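PDB 4W9R: esterase from Capnocytophaga ochracea, which is of unknown function but, as a putative esterase of the alpha/beta-hydrolase clan, may cleave ester bonds. Local coordinates for residues 62-67 with 268-273; 237-242 with 246-251; 260-265 with 278-283; 283-288 with 315-320. One frame throughout, in Å; residues are numbered along the deposited sequence.

Contact 1. Residues 62-67 with 268-273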
# COMPACT_ATOMS: atom_id res chain seq x y z
N GLU B 62 -8.45 -5.05 12.03
CA GLU B 62 -9.28 -5.27 10.85
C GLU B 62 -8.98 -6.62 10.19
O GLU B 62 -9.70 -7.05 9.28
CB GLU B 62 -9.09 -4.14 9.84
CG GLU B 62 -9.44 -2.77 10.39
CD GLU B 62 -9.37 -1.68 9.33
OE1 GLU B 62 -9.12 -2.01 8.15
OE2 GLU B 62 -9.57 -0.50 9.68
N MSE B 63 -7.93 -7.28 10.65
CA MSE B 63 -7.54 -8.59 10.12
C MSE B 63 -7.00 -9.50 11.21
O MSE B 63 -6.37 -9.03 12.16
CB MSE B 63 -6.49 -8.44 9.02
CG MSE B 63 -7.04 -8.24 7.63
SE MSE B 63 -5.65 -8.33 6.26
CE MSE B 63 -5.00 -10.14 6.59
N PRO B 64 -7.24 -10.81 11.08
CA PRO B 64 -6.60 -11.79 11.95
C PRO B 64 -5.14 -11.97 11.57
O PRO B 64 -4.75 -11.57 10.47
CB PRO B 64 -7.40 -13.07 11.68
CG PRO B 64 -7.86 -12.91 10.28
CD PRO B 64 -8.15 -11.44 10.11
N LYS B 65 -4.33 -12.55 12.45
CA LYS B 65 -2.96 -12.88 12.11
C LYS B 65 -2.94 -13.91 10.99
O LYS B 65 -3.67 -14.90 11.03
CB LYS B 65 -2.20 -13.40 13.34
CG LYS B 65 -1.96 -12.36 14.42
CD LYS B 65 -1.29 -12.98 15.63
CE LYS B 65 -1.02 -11.95 16.72
NZ LYS B 65 -0.12 -10.87 16.24
N CYS B 66 -2.11 -13.67 9.98
CA CYS B 66 -2.06 -14.55 8.82
C CYS B 66 -0.65 -15.02 8.52
O CYS B 66 0.33 -14.40 8.93
CB CYS B 66 -2.64 -13.84 7.59
SG CYS B 66 -4.41 -13.51 7.68
N ILE B 67 -0.55 -16.14 7.81
CA ILE B 67 0.73 -16.63 7.33
C ILE B 67 0.83 -16.37 5.83
O ILE B 67 -0.06 -16.74 5.07
CB ILE B 67 0.92 -18.13 7.62
CG1 ILE B 67 1.03 -18.37 9.13
CG2 ILE B 67 2.16 -18.67 6.92
CD1 ILE B 67 1.31 -19.80 9.51
N LYS B 268 -16.93 -18.77 9.39
CA LYS B 268 -17.28 -19.40 8.13
C LYS B 268 -16.40 -18.90 6.99
O LYS B 268 -15.85 -19.70 6.23
CB LYS B 268 -18.76 -19.16 7.80
CG LYS B 268 -19.25 -19.92 6.57
CD LYS B 268 -20.75 -19.80 6.41
CE LYS B 268 -21.25 -20.68 5.27
NZ LYS B 268 -22.74 -20.64 5.13
N GLN B 269 -16.28 -17.58 6.86
CA GLN B 269 -15.49 -16.99 5.79
C GLN B 269 -13.98 -17.04 6.04
O GLN B 269 -13.21 -17.42 5.16
CB GLN B 269 -15.91 -15.54 5.57
CG GLN B 269 -17.40 -15.35 5.32
CD GLN B 269 -17.75 -13.92 4.96
OE1 GLN B 269 -16.89 -13.03 4.99
NE2 GLN B 269 -19.01 -13.68 4.61
N LEU B 270 -13.56 -16.64 7.24
CA LEU B 270 -12.14 -16.50 7.54
C LEU B 270 -11.51 -17.75 8.16
O LEU B 270 -10.29 -17.83 8.30
CB LEU B 270 -11.90 -15.30 8.45
CG LEU B 270 -11.74 -13.92 7.81
CD1 LEU B 270 -12.89 -13.58 6.88
CD2 LEU B 270 -11.60 -12.86 8.89
N GLY B 271 -12.35 -18.71 8.54
CA GLY B 271 -11.86 -19.96 9.12
C GLY B 271 -11.22 -19.84 10.49
O GLY B 271 -10.57 -20.78 10.95
N VAL B 272 -11.39 -18.70 11.15
CA VAL B 272 -10.82 -18.50 12.48
C VAL B 272 -11.90 -18.20 13.52
O VAL B 272 -12.95 -17.64 13.20
CB VAL B 272 -9.79 -17.36 12.49
CG1 VAL B 272 -8.61 -17.70 11.60
CG2 VAL B 272 -10.43 -16.05 12.06
N LYS B 273 -11.63 -18.55 14.77
CA LYS B 273 -12.55 -18.26 15.86
C LYS B 273 -12.06 -17.04 16.62
O LYS B 273 -11.04 -17.09 17.31
CB LYS B 273 -12.67 -19.46 16.80
CG LYS B 273 -13.08 -20.76 16.13
CD LYS B 273 -12.96 -21.94 17.10
CE LYS B 273 -13.34 -23.25 16.43
NZ LYS B 273 -14.77 -23.27 16.01

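Contact 2. Residues 237-242 with 246-251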
# COMPACT_ATOMS: atom_id res chain seq x y z
N LYS B 237 -13.78 -6.81 11.04
CA LYS B 237 -13.74 -5.46 11.61
C LYS B 237 -14.63 -5.33 12.84
O LYS B 237 -15.67 -5.99 12.94
CB LYS B 237 -14.16 -4.42 10.56
CG LYS B 237 -13.08 -4.07 9.54
CD LYS B 237 -13.54 -2.92 8.66
CE LYS B 237 -12.51 -2.58 7.59
NZ LYS B 237 -12.32 -3.67 6.60
N PRO B 238 -14.22 -4.48 13.79
CA PRO B 238 -15.05 -4.16 14.96
C PRO B 238 -16.35 -3.48 14.55
O PRO B 238 -16.43 -2.92 13.45
CB PRO B 238 -14.16 -3.21 15.77
CG PRO B 238 -12.77 -3.50 15.32
CD PRO B 238 -12.90 -3.84 13.86
N ILE B 239 -17.35 -3.51 15.43
CA ILE B 239 -18.62 -2.86 15.13
C ILE B 239 -18.51 -1.36 15.37
O ILE B 239 -18.21 -0.92 16.48
CB ILE B 239 -19.76 -3.44 15.99
CG1 ILE B 239 -19.85 -4.95 15.80
CG2 ILE B 239 -21.08 -2.78 15.64
CD1 ILE B 239 -20.92 -5.61 16.64
N GLY B 240 -18.76 -0.58 14.32
CA GLY B 240 -18.63 0.86 14.39
C GLY B 240 -19.89 1.54 14.89
O GLY B 240 -20.95 0.92 14.96
N GLY B 241 -19.77 2.82 15.22
CA GLY B 241 -20.89 3.60 15.73
C GLY B 241 -22.02 3.70 14.73
O GLY B 241 -23.19 3.63 15.11
N LYS B 242 -21.68 3.86 13.46
CA LYS B 242 -22.67 3.94 12.40
C LYS B 242 -23.39 2.60 12.24
O LYS B 242 -24.61 2.56 12.08
CB LYS B 242 -22.01 4.35 11.08
CG LYS B 242 -22.94 4.32 9.88
CD LYS B 242 -23.97 5.44 9.94
CE LYS B 242 -24.77 5.51 8.66
NZ LYS B 242 -25.72 6.66 8.65
N THR B 246 -27.30 1.87 13.25
CA THR B 246 -28.14 1.46 12.12
C THR B 246 -28.62 0.02 12.23
O THR B 246 -29.82 -0.24 12.29
CB THR B 246 -27.41 1.64 10.78
OG1 THR B 246 -27.05 3.01 10.61
CG2 THR B 246 -28.30 1.21 9.63
N GLN B 247 -27.69 -0.92 12.21
CA GLN B 247 -28.04 -2.34 12.15
C GLN B 247 -28.44 -2.95 13.50
O GLN B 247 -29.04 -4.02 13.54
CB GLN B 247 -26.86 -3.14 11.57
CG GLN B 247 -26.37 -2.62 10.23
CD GLN B 247 -27.45 -2.66 9.16
OE1 GLN B 247 -27.57 -1.74 8.36
NE2 GLN B 247 -28.23 -3.73 9.15
N MSE B 248 -28.11 -2.27 14.59
CA MSE B 248 -28.35 -2.83 15.92
C MSE B 248 -29.48 -2.13 16.67
O MSE B 248 -30.48 -2.76 17.01
CB MSE B 248 -27.07 -2.79 16.75
CG MSE B 248 -25.92 -3.57 16.12
SE MSE B 248 -24.59 -4.16 17.41
CE MSE B 248 -25.66 -5.44 18.41
N GLU B 249 -29.31 -0.84 16.96
CA GLU B 249 -30.31 -0.08 17.71
C GLU B 249 -31.69 -0.08 17.07
O GLU B 249 -32.69 0.18 17.74
CB GLU B 249 -29.84 1.36 17.91
CG GLU B 249 -28.86 1.54 19.05
CD GLU B 249 -29.05 2.86 19.77
OE1 GLU B 249 -29.96 3.62 19.38
OE2 GLU B 249 -28.30 3.14 20.73
N THR B 250 -31.75 -0.37 15.78
CA THR B 250 -33.03 -0.42 15.07
C THR B 250 -33.73 -1.77 15.26
O THR B 250 -34.87 -1.94 14.85
CB THR B 250 -32.85 -0.17 13.56
OG1 THR B 250 -31.91 -1.11 13.03
CG2 THR B 250 -32.35 1.25 13.32
N LEU B 251 -33.03 -2.71 15.89
CA LEU B 251 -33.61 -4.02 16.17
C LEU B 251 -34.40 -4.00 17.48
O LEU B 251 -33.89 -3.57 18.52
CB LEU B 251 -32.53 -5.10 16.24
CG LEU B 251 -31.79 -5.46 14.96
CD1 LEU B 251 -30.75 -6.54 15.23
CD2 LEU B 251 -32.76 -5.91 13.88

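Contact 3. Residues 260-265 with 278-283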
# COMPACT_ATOMS: atom_id res chain seq x y z
N GLU B 260 -23.82 -12.80 17.44
CA GLU B 260 -23.46 -14.19 17.22
C GLU B 260 -23.27 -14.48 15.74
O GLU B 260 -22.30 -15.13 15.35
CB GLU B 260 -24.52 -15.12 17.81
CG GLU B 260 -24.14 -16.59 17.78
CD GLU B 260 -25.27 -17.50 18.20
OE1 GLU B 260 -26.44 -17.19 17.89
OE2 GLU B 260 -25.00 -18.54 18.85
N ASN B 261 -24.20 -14.00 14.92
CA ASN B 261 -24.13 -14.19 13.48
C ASN B 261 -22.85 -13.61 12.90
O ASN B 261 -22.24 -14.21 12.01
CB ASN B 261 -25.35 -13.56 12.80
CG ASN B 261 -25.27 -13.64 11.29
OD1 ASN B 261 -25.60 -14.67 10.69
ND2 ASN B 261 -24.84 -12.55 10.66
N LYS B 262 -22.45 -12.45 13.41
CA LYS B 262 -21.23 -11.80 12.95
C LYS B 262 -20.01 -12.67 13.19
O LYS B 262 -19.21 -12.89 12.28
CB LYS B 262 -21.04 -10.45 13.65
CG LYS B 262 -19.74 -9.75 13.29
CD LYS B 262 -19.62 -8.41 14.00
CE LYS B 262 -18.26 -7.77 13.75
NZ LYS B 262 -18.06 -7.42 12.31
N TYR B 263 -19.87 -13.19 14.40
CA TYR B 263 -18.71 -14.00 14.75
C TYR B 263 -18.80 -15.40 14.16
O TYR B 263 -17.78 -16.06 13.96
CB TYR B 263 -18.55 -14.06 16.27
CG TYR B 263 -17.85 -12.83 16.82
CD1 TYR B 263 -18.53 -11.63 16.96
CD2 TYR B 263 -16.51 -12.88 17.17
CE1 TYR B 263 -17.89 -10.50 17.45
CE2 TYR B 263 -15.86 -11.76 17.66
CZ TYR B 263 -16.56 -10.57 17.80
OH TYR B 263 -15.92 -9.46 18.28
N ASN B 264 -20.02 -15.85 13.86
CA ASN B 264 -20.20 -17.09 13.13
C ASN B 264 -19.77 -16.92 11.68
O ASN B 264 -19.13 -17.80 11.10
CB ASN B 264 -21.65 -17.57 13.20
CG ASN B 264 -22.01 -18.16 14.54
OD1 ASN B 264 -21.14 -18.62 15.28
ND2 ASN B 264 -23.30 -18.15 14.87
N THR B 265 -20.13 -15.78 11.10
CA THR B 265 -19.76 -15.45 9.73
C THR B 265 -18.24 -15.32 9.60
O THR B 265 -17.65 -15.71 8.60
CB THR B 265 -20.44 -14.15 9.25
OG1 THR B 265 -21.86 -14.30 9.34
CG2 THR B 265 -20.05 -13.83 7.82
N LEU B 278 -14.31 -6.42 23.62
CA LEU B 278 -15.12 -5.66 24.56
C LEU B 278 -16.01 -4.63 23.87
O LEU B 278 -17.13 -4.38 24.30
CB LEU B 278 -14.22 -4.96 25.58
CG LEU B 278 -14.94 -4.34 26.78
CD1 LEU B 278 -15.71 -5.40 27.55
CD2 LEU B 278 -13.94 -3.63 27.69
N ASN B 279 -15.50 -4.04 22.79
CA ASN B 279 -16.26 -3.08 22.01
C ASN B 279 -17.53 -3.69 21.42
O ASN B 279 -18.61 -3.10 21.50
CB ASN B 279 -15.39 -2.51 20.88
CG ASN B 279 -16.16 -1.59 19.95
OD1 ASN B 279 -16.31 -0.40 20.22
ND2 ASN B 279 -16.64 -2.14 18.84
N ASP B 280 -17.40 -4.89 20.85
CA ASP B 280 -18.53 -5.57 20.24
C ASP B 280 -19.53 -6.07 21.28
O ASP B 280 -20.74 -6.08 21.04
CB ASP B 280 -18.04 -6.74 19.39
CG ASP B 280 -17.40 -6.29 18.09
OD1 ASP B 280 -17.15 -5.08 17.93
OD2 ASP B 280 -17.14 -7.16 17.22
N VAL B 281 -19.02 -6.48 22.44
CA VAL B 281 -19.89 -6.95 23.51
C VAL B 281 -20.71 -5.80 24.09
O VAL B 281 -21.92 -5.92 24.26
CB VAL B 281 -19.08 -7.61 24.64
CG1 VAL B 281 -19.98 -7.97 25.81
CG2 VAL B 281 -18.36 -8.85 24.12
N MSE B 282 -20.05 -4.68 24.38
CA MSE B 282 -20.72 -3.52 24.95
C MSE B 282 -21.72 -2.90 23.98
O MSE B 282 -22.75 -2.38 24.40
CB MSE B 282 -19.69 -2.47 25.38
CG MSE B 282 -18.88 -2.89 26.59
SE MSE B 282 -20.02 -3.45 28.07
CE MSE B 282 -18.64 -3.96 29.35
N ALA B 283 -21.41 -2.97 22.69
CA ALA B 283 -22.33 -2.48 21.67
C ALA B 283 -23.61 -3.30 21.68
O ALA B 283 -24.71 -2.77 21.53
CB ALA B 283 -21.68 -2.52 20.30

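Contact 4. Residues 283-288 with 315-320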
# COMPACT_ATOMS: atom_id res chain seq x y z
N ALA B 283 -21.41 -2.97 22.69
CA ALA B 283 -22.33 -2.48 21.67
C ALA B 283 -23.61 -3.30 21.68
O ALA B 283 -24.71 -2.77 21.53
CB ALA B 283 -21.68 -2.52 20.30
N THR B 284 -23.46 -4.61 21.87
CA THR B 284 -24.59 -5.52 21.94
C THR B 284 -25.40 -5.25 23.20
O THR B 284 -26.63 -5.22 23.17
CB THR B 284 -24.14 -6.99 21.92
OG1 THR B 284 -23.28 -7.21 20.79
CG2 THR B 284 -25.34 -7.92 21.83
N TYR B 285 -24.70 -5.05 24.31
CA TYR B 285 -25.33 -4.80 25.61
C TYR B 285 -26.11 -3.49 25.62
O TYR B 285 -27.21 -3.43 26.16
CB TYR B 285 -24.26 -4.81 26.70
CG TYR B 285 -24.76 -4.44 28.08
CD1 TYR B 285 -25.52 -5.33 28.83
CD2 TYR B 285 -24.47 -3.20 28.64
CE1 TYR B 285 -25.98 -5.00 30.09
CE2 TYR B 285 -24.91 -2.86 29.91
CZ TYR B 285 -25.67 -3.77 30.63
OH TYR B 285 -26.12 -3.43 31.88
N THR B 286 -25.52 -2.45 25.04
CA THR B 286 -26.16 -1.14 24.99
C THR B 286 -27.43 -1.18 24.14
O THR B 286 -28.45 -0.59 24.50
CB THR B 286 -25.20 -0.07 24.42
OG1 THR B 286 -24.02 -0.02 25.22
CG2 THR B 286 -25.86 1.30 24.42
N ALA B 287 -27.37 -1.90 23.02
CA ALA B 287 -28.52 -2.04 22.14
C ALA B 287 -29.63 -2.84 22.82
O ALA B 287 -30.81 -2.57 22.64
CB ALA B 287 -28.11 -2.71 20.84
N ILE B 288 -29.22 -3.84 23.60
CA ILE B 288 -30.15 -4.66 24.37
C ILE B 288 -30.96 -3.80 25.34
O ILE B 288 -32.17 -3.95 25.45
CB ILE B 288 -29.40 -5.77 25.13
CG1 ILE B 288 -29.08 -6.93 24.20
CG2 ILE B 288 -30.20 -6.26 26.33
CD1 ILE B 288 -28.17 -7.98 24.81
N PRO B 315 -20.07 -11.99 33.02
CA PRO B 315 -21.16 -12.94 32.70
C PRO B 315 -22.26 -13.00 33.76
O PRO B 315 -23.44 -13.01 33.41
CB PRO B 315 -20.43 -14.28 32.61
CG PRO B 315 -19.05 -13.93 32.22
CD PRO B 315 -18.75 -12.65 32.94
N ASN B 316 -21.87 -13.04 35.03
CA ASN B 316 -22.85 -13.12 36.10
C ASN B 316 -23.52 -11.77 36.37
O ASN B 316 -24.62 -11.72 36.91
CB ASN B 316 -22.21 -13.65 37.38
CG ASN B 316 -21.98 -15.15 37.33
OD1 ASN B 316 -22.77 -15.89 36.76
ND2 ASN B 316 -20.88 -15.60 37.93
N PHE B 317 -22.86 -10.69 35.99
CA PHE B 317 -23.46 -9.37 36.10
C PHE B 317 -24.61 -9.23 35.10
O PHE B 317 -25.68 -8.73 35.43
CB PHE B 317 -22.43 -8.26 35.87
CG PHE B 317 -22.99 -6.87 36.01
CD1 PHE B 317 -23.03 -6.25 37.24
CD2 PHE B 317 -23.48 -6.19 34.90
CE1 PHE B 317 -23.54 -4.97 37.37
CE2 PHE B 317 -23.99 -4.91 35.02
CZ PHE B 317 -24.02 -4.30 36.26
N PHE B 318 -24.37 -9.69 33.87
CA PHE B 318 -25.39 -9.68 32.83
C PHE B 318 -26.56 -10.57 33.23
O PHE B 318 -27.73 -10.20 33.06
CB PHE B 318 -24.82 -10.14 31.49
CG PHE B 318 -23.95 -9.13 30.81
CD1 PHE B 318 -23.92 -7.81 31.25
CD2 PHE B 318 -23.16 -9.48 29.73
CE1 PHE B 318 -23.12 -6.88 30.63
CE2 PHE B 318 -22.36 -8.55 29.10
CZ PHE B 318 -22.34 -7.24 29.55
N LEU B 319 -26.25 -11.75 33.76
CA LEU B 319 -27.26 -12.71 34.16
C LEU B 319 -28.08 -12.20 35.35
O LEU B 319 -29.30 -12.37 35.39
CB LEU B 319 -26.61 -14.05 34.51
CG LEU B 319 -27.55 -15.23 34.77
CD1 LEU B 319 -28.40 -15.53 33.54
CD2 LEU B 319 -26.76 -16.45 35.19
N ALA B 320 -27.41 -11.56 36.30
CA ALA B 320 -28.09 -11.00 37.47
C ALA B 320 -29.06 -9.90 37.06
O ALA B 320 -30.16 -9.81 37.60
CB ALA B 320 -27.07 -10.48 38.47

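Contact 1. Residues 62-67 with 268-273
The seam between the alpha/beta-hydrolase core and its C-terminal helical region runs through P64, which packs against L270 and V272. P64 belongs to the loop that leads into the central sheet at strand 67-71, while L270 lies near the end of helix 255-270 and V272 just beyond it. No hydrogen bond crosses between the two segments, and the contact is wholly apolar. One methyl of L270 comes up to the ring of the proline, with CD2 3.9 Å from P64 CD and 4.0 Å from P64 CG. The two side chains cross at about a right angle, and it is the CD2 end of the leucine that touches. That branch is the far-reaching one: with chi2 at 54° for CD1, CD2 stands anti to the leucine CA. Farther round the ring, P64 CB faces V272 CG2 at 4.3 Å, a looser touch. Between the two apolar partners the chain turns out of the helix at G271, whose phi is positive (67°), and L270 and V272 both direct their CB toward the proline loop. All three touching residues are buried. L270 also packs on F233, a residue that M63 touches too, and V272 rests on P36 of strand 35-40, the strand whose P36 and I38 pair through the backbone with I67. M63 itself reaches V54 and Y57 of helix 43-59 and L229 of helix 217-232.

Contact 2. Residues 237-242 with 246-251
K242 and T246 stand one helical turn apart, their CA atoms 6.0 Å from each other, the nearest pair between the segments. This is the short helix 241-248, with G240 in the N-cap position and a wider, pi-type turn at its far end. Ahead of that turn, T246 N approaches K242 O at 3.0 Å with an N-H...O angle of 128°, a weak bond. The threonine hydroxyl adds a second grip on the same oxygen, OG1 donating to K242 O over 2.9 Å from 24° off the carbonyl plane. Chi1 of -60° places OG1 beside the threonine's own N, facing back up the helix. A valine in place of T246 would probably leave K242 O with the weak amide bond alone of the two, its hydroxyl partner lost. The lysine chain bends at chi2 and passes obliquely by the hydroxyl, its CE 3.9 Å from T246 OG1. At the other end of the lysine's backbone, K242 N bonds E181 OE1 of the second subunit. On the buried side I239 and M248, a selenomethionine, cross at about a right angle, and M248 SE lies 4.0 Å from I239 CD1 and 4.2 Å from I239 CG2.

Contact 3. Residues 260-265 with 278-283
One hydrogen bond joins the two segments: the phenol of Y263 donates from OH to D280 OD2 over 2.8 Å. The hydroxyl meets that oxygen from above the carboxylate, 41° out of its plane, and ring and carboxylate planes stand 80° apart. Y263 OH is also bonded to the backbone amide I277 N, just before helix 278-290. The other carboxylate oxygen is held from its own helix, where N279 ND2 gives a bond of 3.1 Å to D280 OD1, nearly along the C-O axis. I239 N is a further donor to this oxygen, and N279 ND2 also bonds I239 O, so the linker ahead of helix 241-248 is tied in as well. These residues sit where helix 255-270 and helix 278-290, consecutive in the C-terminal helical region, come together near the start of the latter. As to charge, K262 NZ stays 5.0 Å from D280 OD2 and is spent on the carbonyl oxygens of I235 and K237; its nearby charge and the helix start would probably favour an ionised aspartate. Van der Waals contact is slight: K262 CE, at the end of a chain extended as far as that atom and bent only at NZ, lies 3.7 Å from D280 OD2, and the same oxygen sits at the edge of the tyrosine ring, 3.4 Å from Y263 CE1.

Contact 4. Residues 283-288 with 315-320
Y285 leaves helix 278-290 toward F317 and F318 of helix 314-325, with CB directed across the gap and CG anti to the backbone N (chi1 175°). At the root of the ring, Y285 CG is 3.9 Å from F318 CE1. The flank comes closer: Y285 CD1 lies 3.4 Å and Y285 CE1 3.5 Å from that same F318 CE1, which stands over one face of the tyrosine, displaced toward the rim. The two planes are nearly parallel, 16° apart, with centroids 4.7 Å from each other, but the rings are slid so far that they barely overlap. This aromatic pair joins two helices that run roughly parallel in the C-terminal array, a run of short helices consistent with a TPR-like repeat; helix 294-306 comes between them in sequence and touches F318 through A301. Farther along the ring, Y285 CZ is 4.0 Å from F318 CE1. At the tip, Y285 OH hydrogen-bonds E321 OE1 and makes a weak bond to an acetate ion, probably from the crystallisation liquor, and 4.1 Å away it meets the edge of the F317 ring at CE2. A leucine in place of Y285 would probably leave F318 without a flat face to lie against and E321 without its phenol partner.

In the fold
The four contacts run from near the centre of the chain (contact 1) through contacts 3 and 2 to contact 4, about 5, 16, 20 and 28 Å from it. Contact 2 lies within the 201-residue span bridged by contact 1; contacts 1 and 3 interleave along the chain and share helix 255-270, and contacts 2, 3 and 4 follow in series. Contacts 2 and 3, centres about 10 Å apart, are hydrogen-bonded to each other. E62 of contact 1 packs on K237 of contact 2, and M248 of contact 2 on T284 of contact 4. Contact 4 shares helix 278-290 with contact 3, centres about 12 Å apart. Helices 255-270 and 278-290 thus connect the alpha/beta-hydrolase-type core to the outer helices.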